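Local coordinates for CBS domain-containing protein CBSX2 (Arabidopsis thaliana, PDB 3SL7) that probably modulates plant development as a redox regulator of the chloroplast thioredoxin system, through its pair of CBS domains, at residues Asp45-Val50 with Gly139-Ile144; Pro108-Asp113 with Pro133-Asp138; Arg122-Thr127 with Leu145-Val150. One frame throughout, in Å; residues are numbered along the deposited sequence.

The three contacts differ in depth and in chemistry. Contact 1 is a surface contact joining the first CBS sequence range to the second by backbone bonds, a lysine and a water. Contact 2, partly buried, is parallel strand pairing inside the second CBS range, with valines packed on both faces and an arginine folded over the strand end at the surface. Contact 3, also partly buried, is packing without hydrogen bonds between the helix 117-124 region and a strand-to-helix junction, beside the second subunit. Strand 141-146 serves both contact 1 and contact 3, whose centres lie about 18 Å apart. Contacts 1 and 2, with centres about 8 Å apart, meet through the neighbouring strands 131-135 and 141-146.

Contact 1: Asp45-Val50 with Gly139-Ile144; sequences DNWTLV and GKLIGI
Trp47 and Leu141, and Leu49 and Gly139, are joined by backbone hydrogen bonds. Leu141 N gives one to Trp47 O (2.9 Å, 165° at the hydrogen), and Leu49 N the other to Gly139 O (3.1 Å); they flank a single beta bridge between Thr48 and Lys140. Water 1 donates to both Leu49 O and Gly139 O, so the glycine carbonyl accepts twice. Each turn leads into a strand (49-54 and 141-146), so the bridge is one of the links between the two CBS repeats of this CBS-pair protein. The one side-chain bond comes from Lys140 NZ, which reaches Asn46 O at 3.0 Å, in the carbonyl plane. With CG anti to the carbonyl carbon (chi1 -54°) and bends at chi2 and chi4, the chain passes Thr48 OG1, which lies 3.6 Å from Lys140 CE. With an alanine in place of Lys140, Asn46 O would probably lose its ammonium donor and Thr48 OG1 the aliphatic chain beside it, though the backbone bridge is likely to remain. Apolar contacts lie elsewhere: Trp47 CE3 meets Leu141 CB at 3.9 Å, the two side chains crossing obliquely, while Leu49 CD2 and Leu141 CD1 are 4.3 Å apart. The indole also makes a cation-pi contact with Arg13.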
loop_
_atom_site.group_PDB
_atom_site.type_symbol
_atom_site.label_atom_id
_atom_site.label_comp_id
_atom_site.label_asym_id
_atom_site.label_seq_id
_atom_site.Cartn_x
_atom_site.Cartn_y
_atom_site.Cartn_z
ATOM N N ASP A 45 -13.900 14.602 16.013
ATOM C CA ASP A 45 -14.834 15.407 15.235
ATOM C C ASP A 45 -14.237 16.733 14.735
ATOM O O ASP A 45 -14.711 17.300 13.749
ATOM C CB ASP A 45 -16.125 15.640 16.037
ATOM C CG ASP A 45 -16.923 14.354 16.256
ATOM O OD1 ASP A 45 -16.740 13.389 15.481
ATOM O OD2 ASP A 45 -17.744 14.313 17.200
ATOM N N ASN A 46 -13.191 17.217 15.402
ATOM C CA ASN A 46 -12.575 18.495 15.043
ATOM C C ASN A 46 -11.248 18.344 14.297
ATOM O O ASN A 46 -10.477 19.292 14.186
ATOM C CB ASN A 46 -12.370 19.379 16.280
ATOM C CG ASN A 46 -13.647 19.589 17.064
ATOM O OD1 ASN A 46 -13.694 19.324 18.265
ATOM N ND2 ASN A 46 -14.693 20.062 16.390
ATOM N N TRP A 47 -10.989 17.143 13.796
ATOM C CA TRP A 47 -9.779 16.865 13.030
ATOM C C TRP A 47 -8.512 16.845 13.870
ATOM O O TRP A 47 -7.411 16.817 13.333
ATOM C CB TRP A 47 -9.646 17.825 11.839
ATOM C CG TRP A 47 -10.323 17.251 10.666
ATOM C CD1 TRP A 47 -11.663 17.240 10.419
ATOM C CD2 TRP A 47 -9.710 16.530 9.600
ATOM N NE1 TRP A 47 -11.921 16.571 9.249
ATOM C CE2 TRP A 47 -10.737 16.123 8.726
ATOM C CE3 TRP A 47 -8.390 16.200 9.289
ATOM C CZ2 TRP A 47 -10.486 15.405 7.562
ATOM C CZ3 TRP A 47 -8.143 15.477 8.137
ATOM C CH2 TRP A 47 -9.187 15.090 7.287
ATOM N N THR A 48 -8.674 16.830 15.188
ATOM C CA THR A 48 -7.542 16.568 16.064
ATOM C C THR A 48 -7.093 15.130 15.860
ATOM O O THR A 48 -7.914 14.201 15.890
ATOM C CB THR A 48 -7.902 16.788 17.532
ATOM O OG1 THR A 48 -8.396 18.123 17.691
ATOM C CG2 THR A 48 -6.672 16.593 18.413
ATOM N N LEU A 49 -5.796 14.944 15.631
ATOM C CA LEU A 49 -5.238 13.609 15.448
ATOM C C LEU A 49 -5.247 12.923 16.807
ATOM O O LEU A 49 -4.671 13.434 17.763
ATOM C CB LEU A 49 -3.815 13.726 14.903
ATOM C CG LEU A 49 -3.020 12.516 14.401
ATOM C CD1 LEU A 49 -2.309 11.843 15.530
ATOM C CD2 LEU A 49 -3.910 11.545 13.651
ATOM N N VAL A 50 -5.936 11.790 16.915
ATOM C CA VAL A 50 -6.016 11.100 18.203
ATOM C C VAL A 50 -5.337 9.729 18.202
ATOM O O VAL A 50 -5.065 9.158 19.259
ATOM C CB VAL A 50 -7.470 10.972 18.698
ATOM C CG1 VAL A 50 -8.123 12.344 18.759
ATOM C CG2 VAL A 50 -8.271 10.009 17.807
ATOM N N GLY A 139 -2.555 20.653 16.751
ATOM C CA GLY A 139 -2.651 19.202 16.802
ATOM C C GLY A 139 -3.643 18.644 15.799
ATOM O O GLY A 139 -3.961 17.460 15.828
ATOM N N LYS A 140 -4.130 19.493 14.900
ATOM C CA LYS A 140 -4.995 19.052 13.807
ATOM C C LYS A 140 -4.196 18.326 12.732
ATOM O O LYS A 140 -3.101 18.745 12.369
ATOM C CB LYS A 140 -5.717 20.237 13.160
ATOM C CG LYS A 140 -6.503 21.108 14.121
ATOM C CD LYS A 140 -7.405 20.280 15.019
ATOM C CE LYS A 140 -8.327 21.174 15.840
ATOM N NZ LYS A 140 -9.232 21.960 14.954
ATOM N N LEU A 141 -4.758 17.239 12.215
ATOM C CA LEU A 141 -4.131 16.487 11.142
ATOM C C LEU A 141 -4.118 17.322 9.868
ATOM O O LEU A 141 -5.175 17.703 9.377
ATOM C CB LEU A 141 -4.933 15.217 10.887
ATOM C CG LEU A 141 -4.382 14.319 9.796
ATOM C CD1 LEU A 141 -2.989 13.880 10.200
ATOM C CD2 LEU A 141 -5.304 13.107 9.599
ATOM N N ILE A 142 -2.938 17.615 9.332
ATOM C CA ILE A 142 -2.879 18.424 8.114
ATOM C C ILE A 142 -2.242 17.662 6.964
ATOM O O ILE A 142 -2.267 18.091 5.816
ATOM C CB ILE A 142 -2.154 19.767 8.331
ATOM C CG1 ILE A 142 -0.728 19.543 8.832
ATOM C CG2 ILE A 142 -2.929 20.642 9.302
ATOM C CD1 ILE A 142 0.114 20.842 8.886
ATOM N N GLY A 143 -1.679 16.503 7.274
ATOM C CA GLY A 143 -1.100 15.686 6.237
ATOM C C GLY A 143 -0.530 14.414 6.807
ATOM O O GLY A 143 -0.610 14.154 8.003
ATOM N N ILE A 144 0.068 13.617 5.945
ATOM C CA ILE A 144 0.776 12.456 6.414
ATOM C C ILE A 144 2.038 12.299 5.581
ATOM O O ILE A 144 2.047 12.607 4.390
ATOM C CB ILE A 144 -0.145 11.179 6.384
ATOM C CG1 ILE A 144 0.477 10.038 7.171
ATOM C CG2 ILE A 144 -0.449 10.727 4.958
ATOM C CD1 ILE A 144 -0.547 8.982 7.581
HETATM O O HOH W 1 -3.257 15.946 17.827
#

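Contact 2: Pro108-Asp113 with Pro133-Asp138; sequences PLVVRD and PVVDAD
Val111 and Val134 pair in parallel, and the regular bonding around them marks the tighter part of the contact between Pro108-Asp113 and Pro133-Asp138, although strand 111-112 is short and weakly bonded. Val111 N donates to Pro133 O at 3.1 Å, and Val135 N to Val111 O at 3.0 Å, with angles at the hydrogen of 165° and 164°. The CA of Val134 adds a CA-H...O contact to Val111 O, which therefore meets two donors from the same strand. Valines fill in on both flanks. Val111 CG2 lies 3.8 Å from Val134 CG2, the pair pointing to one face of the sheet; at the other, Val110 CG2 touches Val135 CG2 at 3.7 Å, their side chains crossing at about a right angle. Val110 has CG2 between its backbone N and carbonyl carbon (chi1 -52°), which leaves CG1 to rest against Pro133 CB at 3.9 Å. The proline ring is fitted closely too, with its CD 3.2 Å from Leu109 O.

Toward Arg112 and Asp113 the contact becomes looser and reaches the surface. The arginine, bent at chi2 and chi3, folds over the opposite turn: its CD packs on Val135 CG2, Asp136 O lies over the centre of one guanidinium face, and Arg112 NH2 comes 3.3 Å from Ala137 CA. Its NE faces Val135 O at a poor angle, without a hydrogen bond. That carbonyl instead receives water 2, which also accepts from Asp113 N at 2.9 Å and so bridges the backbones where the pairing fades. Asp136 OD1 turns to Lys140 N.

Strands 111-112 and 131-135 belong to a beta-alpha-beta unit connected through helix 117-124. The pair forms an edge of the mixed sheet, with strand 141-146 beyond 131-135, helix 6-9 against Val111 and Val134, and strand 49-54 against the two prolines.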
loop_
_atom_site.group_PDB
_atom_site.type_symbol
_atom_site.label_atom_id
_atom_site.label_comp_id
_atom_site.label_asym_id
_atom_site.label_seq_id
_atom_site.Cartn_x
_atom_site.Cartn_y
_atom_site.Cartn_z
ATOM N N PRO A 108 0.101 8.803 18.549
ATOM C CA PRO A 108 1.203 8.298 17.721
ATOM C C PRO A 108 2.295 9.352 17.564
ATOM O O PRO A 108 2.088 10.515 17.941
ATOM C CB PRO A 108 0.526 8.018 16.369
ATOM C CG PRO A 108 -0.633 8.962 16.327
ATOM C CD PRO A 108 -1.118 9.058 17.756
ATOM N N LEU A 109 3.439 8.927 17.036
ATOM C CA LEU A 109 4.494 9.833 16.628
ATOM C C LEU A 109 3.956 10.720 15.538
ATOM O O LEU A 109 3.356 10.238 14.579
ATOM C CB LEU A 109 5.682 9.050 16.069
ATOM C CG LEU A 109 6.655 8.479 17.095
ATOM C CD1 LEU A 109 7.843 7.826 16.387
ATOM C CD2 LEU A 109 7.102 9.599 18.038
ATOM N N VAL A 110 4.182 12.024 15.676
ATOM C CA VAL A 110 3.837 12.952 14.606
ATOM C C VAL A 110 4.967 13.937 14.297
ATOM O O VAL A 110 5.905 14.112 15.085
ATOM C CB VAL A 110 2.567 13.772 14.916
ATOM C CG1 VAL A 110 1.392 12.858 15.307
ATOM C CG2 VAL A 110 2.847 14.803 16.002
ATOM N N VAL A 111 4.867 14.589 13.145
ATOM C CA VAL A 111 5.812 15.634 12.794
ATOM C C VAL A 111 5.023 16.881 12.445
ATOM O O VAL A 111 3.791 16.855 12.420
ATOM C CB VAL A 111 6.691 15.230 11.600
ATOM C CG1 VAL A 111 7.597 14.068 11.980
ATOM C CG2 VAL A 111 5.823 14.862 10.410
ATOM N N ARG A 112 5.740 17.977 12.213
ATOM C CA ARG A 112 5.133 19.224 11.777
ATOM C C ARG A 112 5.534 19.442 10.314
ATOM O O ARG A 112 6.446 18.782 9.829
ATOM C CB ARG A 112 5.675 20.342 12.662
ATOM C CG ARG A 112 5.505 19.994 14.134
ATOM C CD ARG A 112 4.046 20.063 14.474
ATOM N NE ARG A 112 3.686 21.459 14.395
ATOM C CZ ARG A 112 3.616 22.246 15.456
ATOM N NH1 ARG A 112 3.804 21.736 16.672
ATOM N NH2 ARG A 112 3.320 23.516 15.293
ATOM N N ASP A 113 4.883 20.358 9.598
ATOM C CA ASP A 113 5.315 20.587 8.220
ATOM C C ASP A 113 6.730 21.175 8.153
ATOM O O ASP A 113 7.419 21.044 7.141
ATOM C CB ASP A 113 4.319 21.450 7.426
ATOM C CG ASP A 113 4.051 22.797 8.061
ATOM O OD1 ASP A 113 4.868 23.289 8.878
ATOM O OD2 ASP A 113 3.001 23.371 7.719
ATOM N N PRO A 133 1.833 10.997 10.809
ATOM C CA PRO A 133 0.822 12.036 10.646
ATOM C C PRO A 133 1.522 13.390 10.776
ATOM O O PRO A 133 2.471 13.518 11.552
ATOM C CB PRO A 133 -0.114 11.806 11.833
ATOM C CG PRO A 133 0.056 10.344 12.180
ATOM C CD PRO A 133 1.522 10.076 11.915
ATOM N N VAL A 134 1.079 14.376 10.016
ATOM C CA VAL A 134 1.629 15.729 10.155
ATOM C C VAL A 134 0.540 16.575 10.779
ATOM O O VAL A 134 -0.597 16.593 10.299
ATOM C CB VAL A 134 2.046 16.315 8.804
ATOM C CG1 VAL A 134 2.859 17.614 9.001
ATOM C CG2 VAL A 134 2.857 15.299 8.024
ATOM N N VAL A 135 0.878 17.254 11.870
ATOM C CA VAL A 135 -0.074 18.106 12.548
ATOM C C VAL A 135 0.331 19.581 12.522
ATOM O O VAL A 135 1.493 19.928 12.279
ATOM C CB VAL A 135 -0.282 17.652 14.008
ATOM C CG1 VAL A 135 -0.790 16.201 14.046
ATOM C CG2 VAL A 135 1.011 17.780 14.790
ATOM N N ASP A 136 -0.644 20.447 12.766
ATOM C CA ASP A 136 -0.385 21.865 12.933
ATOM C C ASP A 136 -0.260 22.204 14.407
ATOM O O ASP A 136 -0.236 21.314 15.236
ATOM C CB ASP A 136 -1.479 22.705 12.282
ATOM C CG ASP A 136 -2.828 22.552 12.959
ATOM O OD1 ASP A 136 -2.923 22.001 14.085
ATOM O OD2 ASP A 136 -3.810 23.003 12.346
ATOM N N ALA A 137 -0.189 23.497 14.726
ATOM C CA ALA A 137 0.144 23.925 16.079
ATOM C C ALA A 137 -0.985 23.586 17.038
ATOM O O ALA A 137 -0.794 23.551 18.252
ATOM C CB ALA A 137 0.436 25.426 16.107
ATOM N N ASP A 138 -2.159 23.344 16.465
ATOM C CA ASP A 138 -3.336 22.921 17.210
ATOM C C ASP A 138 -3.522 21.410 17.251
ATOM O O ASP A 138 -4.552 20.935 17.711
ATOM C CB ASP A 138 -4.581 23.519 16.581
ATOM C CG ASP A 138 -4.780 24.947 16.966
ATOM O OD1 ASP A 138 -4.450 25.281 18.124
ATOM O OD2 ASP A 138 -5.248 25.729 16.110
HETATM O O HOH W 2 2.885 21.831 11.000
#

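Contact 3: Arg122-Thr127 with Leu145-Val150; sequences RLLLET and LTRGNV
The guanidinium of Arg147 meets Leu125 at its edge, where Leu125 CD1 lies near the plane and 3.9 Å from Arg147 NH1; the two side chains cross at about a right angle. The second subunit adds a cation-pi contact from its Trp82 to the same arginine. A bend at chi3 (55°) turns the arginine's end toward Leu125, while its CG stays beside Leu124 CD1.

Leu124 fills the interior. Its side chain carries CG anti to the carbonyl carbon (chi1 -87°) and sends its methyls two ways: CD2 sits 3.3 Å from Leu145 O, and CD1 goes among Val150, Arg147 and Leu145, meeting Val150 CG2 tip to tip. At 3.4 Å, that approach of Leu124 CD1 to Val150 CG2 is tighter than usual for two carbons. Leu124 CD1 also lies 4.3 Å from Leu145 CD2. The surface it meets is the junction where strand 141-146 passes into helix 147-159; Thr146 is the N-cap, its OG1 accepting from Asn149 N at 2.9 Å.

Leu124 thus packs helix 117-124 against the start of helix 147-159. Since the contacts between the segments are apolar or carbon-to-polar, with no hydrogen bond, their fit depends on side-chain shape, whereas polar bonding serves to cap the helix within Leu145-Val150.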
loop_
_atom_site.group_PDB
_atom_site.type_symbol
_atom_site.label_atom_id
_atom_site.label_comp_id
_atom_site.label_asym_id
_atom_site.label_seq_id
_atom_site.Cartn_x
_atom_site.Cartn_y
_atom_site.Cartn_z
ATOM N N ARG A 122 13.956 9.370 9.012
ATOM C CA ARG A 122 14.484 8.468 10.025
ATOM C C ARG A 122 13.354 7.911 10.887
ATOM O O ARG A 122 13.294 6.715 11.163
ATOM C CB ARG A 122 15.475 9.244 10.895
ATOM C CG ARG A 122 16.565 8.417 11.548
ATOM C CD ARG A 122 17.736 9.318 11.945
ATOM N NE ARG A 122 18.270 10.038 10.788
ATOM C CZ ARG A 122 19.390 10.755 10.792
ATOM N NH1 ARG A 122 20.112 10.855 11.900
ATOM N NH2 ARG A 122 19.793 11.368 9.683
ATOM N N LEU A 123 12.457 8.801 11.302
ATOM C CA LEU A 123 11.354 8.453 12.186
ATOM C C LEU A 123 10.382 7.482 11.551
ATOM O O LEU A 123 9.850 6.612 12.232
ATOM C CB LEU A 123 10.580 9.707 12.561
ATOM C CG LEU A 123 10.588 10.386 13.935
ATOM C CD1 LEU A 123 10.765 9.475 15.158
ATOM C CD2 LEU A 123 11.398 11.685 13.986
ATOM N N LEU A 124 10.113 7.658 10.261
ATOM C CA LEU A 124 9.210 6.756 9.554
ATOM C C LEU A 124 9.525 5.326 9.923
ATOM O O LEU A 124 8.633 4.506 10.114
ATOM C CB LEU A 124 9.366 6.895 8.046
ATOM C CG LEU A 124 8.545 7.959 7.348
ATOM C CD1 LEU A 124 8.849 7.941 5.851
ATOM C CD2 LEU A 124 7.087 7.701 7.600
ATOM N N LEU A 125 10.813 5.028 10.009
ATOM C CA LEU A 125 11.245 3.660 10.244
ATOM C C LEU A 125 11.195 3.251 11.714
ATOM O O LEU A 125 11.413 2.087 12.044
ATOM C CB LEU A 125 12.654 3.455 9.687
ATOM C CG LEU A 125 12.821 3.577 8.167
ATOM C CD1 LEU A 125 12.411 4.940 7.671
ATOM C CD2 LEU A 125 14.254 3.286 7.760
ATOM N N GLU A 126 10.910 4.195 12.602
ATOM C CA GLU A 126 10.894 3.872 14.025
ATOM C C GLU A 126 9.482 3.620 14.555
ATOM O O GLU A 126 9.312 3.197 15.698
ATOM C CB GLU A 126 11.615 4.949 14.846
ATOM C CG GLU A 126 13.126 4.991 14.619
ATOM C CD GLU A 126 13.811 6.141 15.351
ATOM O OE1 GLU A 126 13.166 6.776 16.213
ATOM O OE2 GLU A 126 14.998 6.410 15.059
ATOM N N THR A 127 8.477 3.863 13.714
ATOM C CA THR A 127 7.084 3.619 14.087
ATOM C C THR A 127 6.522 2.423 13.315
ATOM O O THR A 127 6.751 2.318 12.108
ATOM C CB THR A 127 6.219 4.863 13.812
ATOM O OG1 THR A 127 4.839 4.545 14.028
ATOM C CG2 THR A 127 6.394 5.324 12.374
ATOM N N LEU A 145 3.118 11.873 6.226
ATOM C CA LEU A 145 4.340 11.529 5.505
ATOM C C LEU A 145 4.457 10.016 5.395
ATOM O O LEU A 145 4.492 9.306 6.404
ATOM C CB LEU A 145 5.578 12.084 6.211
ATOM C CG LEU A 145 6.878 11.916 5.413
ATOM C CD1 LEU A 145 6.877 12.842 4.181
ATOM C CD2 LEU A 145 8.099 12.191 6.290
ATOM N N THR A 146 4.537 9.533 4.164
ATOM C CA THR A 146 4.635 8.109 3.908
ATOM C C THR A 146 6.009 7.825 3.343
ATOM O O THR A 146 6.687 8.737 2.900
ATOM C CB THR A 146 3.605 7.674 2.859
ATOM O OG1 THR A 146 3.968 8.223 1.586
ATOM C CG2 THR A 146 2.202 8.172 3.235
ATOM N N ARG A 147 6.411 6.558 3.331
ATOM C CA ARG A 147 7.683 6.193 2.726
ATOM C C ARG A 147 7.686 6.595 1.258
ATOM O O ARG A 147 8.698 7.064 0.735
ATOM C CB ARG A 147 7.954 4.699 2.885
ATOM C CG ARG A 147 8.377 4.302 4.290
ATOM C CD ARG A 147 8.526 2.790 4.418
ATOM N NE ARG A 147 9.446 2.236 3.425
ATOM C CZ ARG A 147 10.772 2.323 3.504
ATOM N NH1 ARG A 147 11.339 2.959 4.525
ATOM N NH2 ARG A 147 11.533 1.780 2.559
ATOM N N GLY A 148 6.542 6.423 0.604
ATOM C CA GLY A 148 6.381 6.842 -0.777
ATOM C C GLY A 148 6.627 8.331 -0.988
ATOM O O GLY A 148 7.213 8.728 -1.988
ATOM N N ASN A 149 6.157 9.163 -0.061
ATOM C CA ASN A 149 6.436 10.593 -0.124
ATOM C C ASN A 149 7.932 10.848 -0.064
ATOM O O ASN A 149 8.442 11.722 -0.753
ATOM C CB ASN A 149 5.777 11.345 1.036
ATOM C CG ASN A 149 4.274 11.382 0.936
ATOM O OD1 ASN A 149 3.711 11.312 -0.161
ATOM N ND2 ASN A 149 3.607 11.510 2.093
ATOM N N VAL A 150 8.629 10.099 0.787
ATOM C CA VAL A 150 10.057 10.320 0.983
ATOM C C VAL A 150 10.818 9.905 -0.266
ATOM O O VAL A 150 11.741 10.584 -0.695
ATOM C CB VAL A 150 10.591 9.568 2.223
ATOM C CG1 VAL A 150 12.105 9.716 2.326
ATOM C CG2 VAL A 150 9.907 10.081 3.493
#